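Local coordinates for protein putative enoyl-CoA hydratase (Streptomyces coelicolor A3, PDB 3G64) that probably hydrates enoyl-CoA thioesters, as a member of the crotonase-like enoyl-CoA hydratase/isomerase family, at residues A[41-46]-A[96-101]; A[129-134]-A[158-163]. All coordinates share one frame; numbering follows the deposited sequence.

Contact 1. Residues A[41-46]-A[96-101]; sequences LTFEAY and LDFNRM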
ATOM      1  N   LEU A  41     -24.913  14.723  -7.028  1.00 30.05           N
ATOM      2  CA  LEU A  41     -25.704  13.517  -6.894  1.00 27.92           C
ATOM      3  C   LEU A  41     -26.912  13.672  -5.968  1.00 27.88           C
ATOM      4  O   LEU A  41     -26.848  14.319  -4.923  1.00 27.17           O
ATOM      5  CB  LEU A  41     -24.808  12.393  -6.371  1.00 27.36           C
ATOM      6  CG  LEU A  41     -23.608  12.035  -7.237  1.00 27.32           C
ATOM      7  CD1 LEU A  41     -22.666  11.074  -6.484  1.00 27.80           C
ATOM      8  CD2 LEU A  41     -24.118  11.420  -8.517  1.00 28.11           C
ATOM      9  N   THR A  42     -28.008  13.036  -6.358  1.00 27.12           N
ATOM     10  CA  THR A  42     -29.208  12.989  -5.544  1.00 26.43           C
ATOM     11  C   THR A  42     -29.418  11.546  -5.051  1.00 27.32           C
ATOM     12  O   THR A  42     -28.746  10.626  -5.512  1.00 26.27           O
ATOM     13  CB  THR A  42     -30.397  13.330  -6.389  1.00 25.77           C
ATOM     14  OG1 THR A  42     -30.466  12.372  -7.450  1.00 27.14           O
ATOM     15  CG2 THR A  42     -30.246  14.769  -7.008  1.00 22.98           C
ATOM     16  N   PHE A  43     -30.386  11.353  -4.162  1.00 22.62           N
ATOM     17  CA  PHE A  43     -30.719  10.029  -3.697  1.00 25.81           C
ATOM     18  C   PHE A  43     -31.016   9.115  -4.868  1.00 27.37           C
ATOM     19  O   PHE A  43     -30.610   7.962  -4.866  1.00 28.90           O
ATOM     20  CB  PHE A  43     -31.945  10.092  -2.770  1.00 26.04           C
ATOM     21  CG  PHE A  43     -31.672  10.802  -1.470  1.00 25.57           C
ATOM     22  CD1 PHE A  43     -30.555  10.480  -0.722  1.00 24.34           C
ATOM     23  CD2 PHE A  43     -32.508  11.802  -1.021  1.00 31.96           C
ATOM     24  CE1 PHE A  43     -30.277  11.137   0.475  1.00 25.06           C
ATOM     25  CE2 PHE A  43     -32.249  12.466   0.167  1.00 33.01           C
ATOM     26  CZ  PHE A  43     -31.127  12.126   0.925  1.00 29.15           C
ATOM     27  N   GLU A  44     -31.757   9.624  -5.849  1.00 26.85           N
ATOM     28  CA  GLU A  44     -32.192   8.807  -6.985  1.00 24.87           C
ATOM     29  C   GLU A  44     -31.036   8.449  -7.922  1.00 25.17           C
ATOM     30  O   GLU A  44     -31.068   7.413  -8.570  1.00 25.32           O
ATOM     31  CB  GLU A  44     -33.293   9.521  -7.787  1.00 26.85           C
ATOM     32  CG  GLU A  44     -34.614   9.626  -7.055  1.00 38.42           C
ATOM     33  CD  GLU A  44     -34.644  10.769  -6.031  1.00 51.61           C
ATOM     34  OE1 GLU A  44     -33.725  11.633  -6.015  1.00 44.48           O
ATOM     35  OE2 GLU A  44     -35.603  10.788  -5.224  1.00 63.56           O
ATOM     36  N   ALA A  45     -30.023   9.305  -8.009  1.00 23.70           N
ATOM     37  CA  ALA A  45     -28.868   8.982  -8.834  1.00 26.70           C
ATOM     38  C   ALA A  45     -28.051   7.861  -8.184  1.00 26.40           C
ATOM     39  O   ALA A  45     -27.563   6.963  -8.862  1.00 23.80           O
ATOM     40  CB  ALA A  45     -28.009  10.206  -9.065  1.00 21.74           C
ATOM     41  N   TYR A  46     -27.877   7.931  -6.868  1.00 23.46           N
ATOM     42  CA  TYR A  46     -27.241   6.821  -6.165  1.00 24.06           C
ATOM     43  C   TYR A  46     -28.035   5.525  -6.393  1.00 28.28           C
ATOM     44  O   TYR A  46     -27.448   4.466  -6.597  1.00 26.58           O
ATOM     45  CB  TYR A  46     -27.171   7.105  -4.672  1.00 25.64           C
ATOM     46  CG  TYR A  46     -26.020   8.002  -4.257  1.00 24.69           C
ATOM     47  CD1 TYR A  46     -24.691   7.599  -4.430  1.00 28.27           C
ATOM     48  CD2 TYR A  46     -26.261   9.220  -3.647  1.00 24.34           C
ATOM     49  CE1 TYR A  46     -23.636   8.416  -4.020  1.00 29.47           C
ATOM     50  CE2 TYR A  46     -25.225  10.028  -3.231  1.00 25.84           C
ATOM     51  CZ  TYR A  46     -23.918   9.623  -3.424  1.00 31.55           C
ATOM     52  OH  TYR A  46     -22.914  10.453  -2.997  1.00 36.87           O
ATOM     53  N   LEU A  96     -28.747   5.374   8.296  1.00 24.11           N
ATOM     54  CA  LEU A  96     -27.898   4.220   8.065  1.00 20.10           C
ATOM     55  C   LEU A  96     -28.099   3.680   6.648  1.00 23.70           C
ATOM     56  O   LEU A  96     -27.119   3.311   5.975  1.00 24.05           O
ATOM     57  CB  LEU A  96     -28.153   3.109   9.112  1.00 24.60           C
ATOM     58  CG  LEU A  96     -27.274   1.851   8.991  1.00 23.34           C
ATOM     59  CD1 LEU A  96     -25.816   2.149   9.392  1.00 23.76           C
ATOM     60  CD2 LEU A  96     -27.846   0.721   9.889  1.00 32.09           C
ATOM     61  N   ASP A  97     -29.355   3.612   6.207  1.00 22.10           N
ATOM     62  CA  ASP A  97     -29.651   3.097   4.862  1.00 23.65           C
ATOM     63  C   ASP A  97     -28.950   3.952   3.784  1.00 21.86           C
ATOM     64  O   ASP A  97     -28.467   3.428   2.773  1.00 23.05           O
ATOM     65  CB  ASP A  97     -31.170   3.165   4.581  1.00 25.14           C
ATOM     66  CG  ASP A  97     -31.967   2.046   5.268  1.00 40.42           C
ATOM     67  OD1 ASP A  97     -31.369   1.030   5.655  1.00 38.63           O
ATOM     68  OD2 ASP A  97     -33.206   2.188   5.405  1.00 51.78           O
ATOM     69  N   PHE A  98     -28.948   5.274   3.963  1.00 19.24           N
ATOM     70  CA  PHE A  98     -28.335   6.156   2.943  1.00 15.32           C
ATOM     71  C   PHE A  98     -26.816   5.879   2.890  1.00 20.46           C
ATOM     72  O   PHE A  98     -26.233   5.662   1.833  1.00 19.50           O
ATOM     73  CB  PHE A  98     -28.607   7.659   3.212  1.00 20.77           C
ATOM     74  CG  PHE A  98     -27.721   8.555   2.400  1.00 23.32           C
ATOM     75  CD1 PHE A  98     -27.894   8.638   1.013  1.00 22.31           C
ATOM     76  CD2 PHE A  98     -26.652   9.220   2.979  1.00 24.98           C
ATOM     77  CE1 PHE A  98     -27.021   9.406   0.206  1.00 25.31           C
ATOM     78  CE2 PHE A  98     -25.769  10.023   2.171  1.00 25.24           C
ATOM     79  CZ  PHE A  98     -25.958  10.094   0.787  1.00 20.13           C
ATOM     80  N   ASN A  99     -26.167   5.864   4.045  1.00 21.10           N
ATOM     81  CA  ASN A  99     -24.734   5.641   4.044  1.00 20.24           C
ATOM     82  C   ASN A  99     -24.324   4.248   3.628  1.00 22.98           C
ATOM     83  O   ASN A  99     -23.243   4.054   3.054  1.00 24.70           O
ATOM     84  CB  ASN A  99     -24.117   6.055   5.364  1.00 21.31           C
ATOM     85  CG  ASN A  99     -24.229   7.555   5.578  1.00 25.13           C
ATOM     86  OD1 ASN A  99     -23.529   8.337   4.908  1.00 26.61           O
ATOM     87  ND2 ASN A  99     -25.127   7.969   6.467  1.00 20.44           N
ATOM     88  N   ARG A 100     -25.193   3.283   3.878  1.00 18.77           N
ATOM     89  CA  ARG A 100     -24.914   1.941   3.390  1.00 23.31           C
ATOM     90  C   ARG A 100     -25.046   1.909   1.873  1.00 22.01           C
ATOM     91  O   ARG A 100     -24.298   1.220   1.196  1.00 27.12           O
ATOM     92  CB  ARG A 100     -25.869   0.916   4.013  1.00 23.35           C
ATOM     93  CG  ARG A 100     -25.645  -0.499   3.483  1.00 34.01           C
ATOM     94  CD  ARG A 100     -26.439  -1.523   4.297  1.00 42.10           C
ATOM     95  NE  ARG A 100     -25.780  -1.904   5.553  1.00 44.98           N
ATOM     96  CZ  ARG A 100     -26.373  -1.867   6.745  1.00 44.20           C
ATOM     97  NH1 ARG A 100     -27.633  -1.448   6.816  1.00 41.84           N
ATOM     98  NH2 ARG A 100     -25.719  -2.261   7.861  1.00 33.48           N
HETATM   99  N   MSE A 101     -26.030   2.624   1.346  1.00 21.97           N
HETATM  100  CA  MSE A 101     -26.252   2.611  -0.089  1.00 23.75           C
HETATM  101  C   MSE A 101     -25.040   3.213  -0.820  1.00 23.58           C
HETATM  102  O   MSE A 101     -24.623   2.707  -1.856  1.00 20.68           O
HETATM  103  CB  MSE A 101     -27.513   3.394  -0.458  1.00 19.90           C
HETATM  104  CG  MSE A 101     -27.543   3.759  -1.957  1.00 20.66           C
HETATM  105 SE   MSE A 101     -29.235   4.565  -2.555  0.89 33.56          SE
HETATM  106  CE  MSE A 101     -29.050   6.351  -1.722  1.00 25.91           C
TER
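Phe-98 is the ring that both Phe-43 and Tyr-46 meet, at the corner of an aromatic cluster that forms the tight part of the meeting between the start of helix 43-58 and helix 92-111. Phe-43 drives its edge toward the face of Phe-98, and CE1 of Phe-43 lies 3.5 Å from CD1 of Phe-98. The two ring planes stand at 80°, an offset edge-to-face pair. Phe-98 in turn offers its own edge to the face of Tyr-46, where CE1 of Phe-98 is 3.9 Å from CE2 of Tyr-46. Here the planes are at 76°, and the pair is again offset. One ring thus serves as face to the first partner and edge to the second. It reaches that place because CG of Phe-98 is anti to the backbone N (chi1 166°), which extends the ring toward helix 43-58.

One turn further on, Met-101, a selenomethionine, continues the apolar seam. The bend at its last torsion brings CE to 3.6 Å from CB of Tyr-46, and the same methyl lies 3.9 Å from the carbonyl O of Phe-43. All these links are van der Waals or aromatic.

The outer side is looser: Phe-43 and Met-101 are partly exposed, whereas Tyr-46 and Phe-98 are buried. Ile-83 of helix 80-87 touches the side chains of all three aromatics, while Met-254 of the second subunit packs on Phe-98. The whole is a helix-helix aromatic cluster with edge-to-face pairs, joining the first helix of a crotonase-like domain to a helix that also meets a neighbouring subunit.

Contact 2. Residues A[129-134]-A[158-163]; sequences AVLALA and GDMGAA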
ATOM      1  N   ALA A 129     -15.079  12.323  -6.025  1.00 20.87           N
ATOM      2  CA  ALA A 129     -13.709  11.855  -5.898  1.00 20.71           C
ATOM      3  C   ALA A 129     -13.660  10.366  -5.506  1.00 19.60           C
ATOM      4  O   ALA A 129     -12.765   9.642  -5.936  1.00 23.52           O
ATOM      5  CB  ALA A 129     -12.952  12.723  -4.845  1.00 22.10           C
ATOM      6  N   VAL A 130     -14.621   9.890  -4.709  1.00 20.51           N
ATOM      7  CA  VAL A 130     -14.552   8.479  -4.290  1.00 19.97           C
ATOM      8  C   VAL A 130     -14.980   7.560  -5.417  1.00 20.75           C
ATOM      9  O   VAL A 130     -14.413   6.475  -5.586  1.00 23.24           O
ATOM     10  CB  VAL A 130     -15.353   8.161  -2.999  1.00 26.02           C
ATOM     11  CG1 VAL A 130     -15.035   6.676  -2.502  1.00 18.31           C
ATOM     12  CG2 VAL A 130     -15.012   9.173  -1.914  1.00 21.20           C
ATOM     13  N   LEU A 131     -15.971   7.990  -6.193  1.00 20.37           N
ATOM     14  CA  LEU A 131     -16.352   7.235  -7.383  1.00 23.34           C
ATOM     15  C   LEU A 131     -15.165   7.138  -8.347  1.00 26.58           C
ATOM     16  O   LEU A 131     -14.883   6.076  -8.890  1.00 26.05           O
ATOM     17  CB  LEU A 131     -17.533   7.916  -8.078  1.00 22.37           C
ATOM     18  CG  LEU A 131     -18.858   7.741  -7.323  1.00 24.91           C
ATOM     19  CD1 LEU A 131     -19.979   8.473  -8.071  1.00 27.83           C
ATOM     20  CD2 LEU A 131     -19.179   6.234  -7.145  1.00 29.38           C
ATOM     21  N   ALA A 132     -14.456   8.242  -8.531  1.00 23.06           N
ATOM     22  CA  ALA A 132     -13.256   8.220  -9.364  1.00 26.73           C
ATOM     23  C   ALA A 132     -12.226   7.235  -8.786  1.00 26.12           C
ATOM     24  O   ALA A 132     -11.652   6.420  -9.497  1.00 26.49           O
ATOM     25  CB  ALA A 132     -12.656   9.629  -9.473  1.00 20.03           C
ATOM     26  N   LEU A 133     -12.011   7.309  -7.479  1.00 21.03           N
ATOM     27  CA  LEU A 133     -11.019   6.458  -6.826  1.00 17.87           C
ATOM     28  C   LEU A 133     -11.382   4.962  -6.946  1.00 24.10           C
ATOM     29  O   LEU A 133     -10.504   4.105  -7.009  1.00 26.56           O
ATOM     30  CB  LEU A 133     -10.939   6.878  -5.340  1.00 21.51           C
ATOM     31  CG  LEU A 133      -9.914   6.235  -4.406  1.00 25.33           C
ATOM     32  CD1 LEU A 133      -8.498   6.563  -4.901  1.00 22.67           C
ATOM     33  CD2 LEU A 133     -10.144   6.753  -2.983  1.00 18.43           C
ATOM     34  N   ALA A 134     -12.673   4.646  -6.996  1.00 22.25           N
ATOM     35  CA  ALA A 134     -13.097   3.246  -7.054  1.00 24.77           C
ATOM     36  C   ALA A 134     -12.924   2.635  -8.455  1.00 24.05           C
ATOM     37  O   ALA A 134     -12.778   1.421  -8.607  1.00 22.54           O
ATOM     38  CB  ALA A 134     -14.547   3.096  -6.583  1.00 26.79           C
ATOM     39  N   GLY A 158     -13.729   8.811   6.153  1.00 28.77           N
ATOM     40  CA  GLY A 158     -14.056   7.422   5.851  1.00 35.26           C
ATOM     41  C   GLY A 158     -15.438   7.353   5.258  1.00 40.02           C
ATOM     42  O   GLY A 158     -16.364   6.834   5.881  1.00 49.86           O
ATOM     43  N   ASP A 159     -15.634   7.961   4.103  1.00 29.93           N
ATOM     44  CA  ASP A 159     -16.990   8.013   3.555  1.00 25.83           C
ATOM     45  C   ASP A 159     -17.009   7.072   2.365  1.00 25.55           C
ATOM     46  O   ASP A 159     -16.129   7.161   1.497  1.00 24.99           O
ATOM     47  CB  ASP A 159     -17.340   9.440   3.072  1.00 28.05           C
ATOM     48  CG  ASP A 159     -18.799   9.577   2.609  1.00 33.77           C
ATOM     49  OD1 ASP A 159     -19.687   9.698   3.457  1.00 34.72           O
ATOM     50  OD2 ASP A 159     -19.067   9.587   1.388  1.00 41.91           O
HETATM   51  N   MSE A 160     -17.996   6.183   2.343  1.00 23.39           N
HETATM   52  CA  MSE A 160     -18.226   5.244   1.249  1.00 22.56           C
HETATM   53  C   MSE A 160     -16.956   4.534   0.738  1.00 23.53           C
HETATM   54  O   MSE A 160     -16.785   4.290  -0.464  1.00 22.05           O
HETATM   55  CB  MSE A 160     -19.024   5.943   0.123  1.00 22.83           C
HETATM   56  CG  MSE A 160     -18.330   7.131  -0.534  1.00 25.32           C
HETATM   57 SE   MSE A 160     -19.606   8.264  -1.550  0.77 33.07          SE
HETATM   58  CE  MSE A 160     -19.886   7.130  -3.123  1.00 20.56           C
ATOM     59  N   GLY A 161     -16.076   4.165   1.664  1.00 20.93           N
ATOM     60  CA  GLY A 161     -14.899   3.387   1.303  1.00 19.68           C
ATOM     61  C   GLY A 161     -13.613   4.165   1.066  1.00 24.37           C
ATOM     62  O   GLY A 161     -12.581   3.570   0.801  1.00 23.64           O
ATOM     63  N   ALA A 162     -13.661   5.488   1.159  1.00 20.58           N
ATOM     64  CA  ALA A 162     -12.491   6.304   0.828  1.00 21.11           C
ATOM     65  C   ALA A 162     -11.294   6.006   1.732  1.00 20.15           C
ATOM     66  O   ALA A 162     -10.174   6.031   1.288  1.00 20.78           O
ATOM     67  CB  ALA A 162     -12.843   7.798   0.910  1.00 15.74           C
ATOM     68  N   ALA A 163     -11.532   5.738   3.007  1.00 17.00           N
ATOM     69  CA  ALA A 163     -10.417   5.504   3.909  1.00 21.49           C
ATOM     70  C   ALA A 163      -9.849   4.089   3.745  1.00 24.28           C
ATOM     71  O   ALA A 163      -8.729   3.801   4.202  1.00 22.12           O
ATOM     72  CB  ALA A 163     -10.823   5.747   5.368  1.00 20.36           C
TER
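A chi1 of -171° at Val-130 turns its two methyls to different parts of the turn at 159-162, while Met-160, a selenomethionine, holds CG between its backbone N and carbonyl carbon (chi1 62°), which sets that methylene against the valine. The result is a fork: CG1 of Val-130 is 3.9 Å from CG of Met-160 and 3.6 Å from the carbonyl O of Met-160, whereas CG2 lies 3.8 Å from CB of Ala-162. The valine therefore straddles the turn, one branch meeting Met-160 and the other the first residue of helix 162-170.

Beyond its CG, Met-160 bends at the final torsion, and its CE comes within 4.2 Å of CD2 of Leu-131, a looser touch than those made by Val-130. Leu-133 adds a similarly light contact, its CD2 4.3 Å from the carbonyl O of Ala-162. Both sides are buried, and the contact is van der Waals packing in which aliphatic carbons also rest on backbone carbonyls.

Asp-159 to Ala-162 form a type I' beta turn, closed by the backbone bond from Ala-162 N to Asp-159 O at 3.0 Å. Met-160 and Gly-161 both have positive phi; at Gly-161 a beta carbon would jam against the preceding carbonyl O, which explains a glycine at this N-cap position. Gln-250 of the second subunit holds Asp-159 OD1, and Asp-246 of the same subunit accepts from Gly-161 N, anchoring the turn from outside the chain.

Helix 127-134, which runs on toward strand 137-140 of the larger sheet, thus leans on the start of helix 162-170, where Leu-133 also packs on Leu-165, Leu-166 and Val-169, while Val-106 of helix 92-111 touches both Val-130 and Met-160.

Contact 1 closes before contact 2 opens along the chain, and their centres are about 14 Å apart within the crotonase-like fold. They adjoin directly: CD1 of Leu-41 is 4.1 Å from CD1 of Leu-131, and CE1 of Tyr-46 is 4.1 Å from CE of Met-160. Helix 92-111 joins the two, since it supplies residues 96-101 to contact 1 and Val-106 to the surroundings of contact 2. The centre of contact 1 lies farther from the chain centre, about 17 Å against about 10 Å for contact 2. Both contacts lie beside the same neighbouring subunit, and the Leu-41 with Leu-131 and Tyr-46 with Met-160 pairs join their packing.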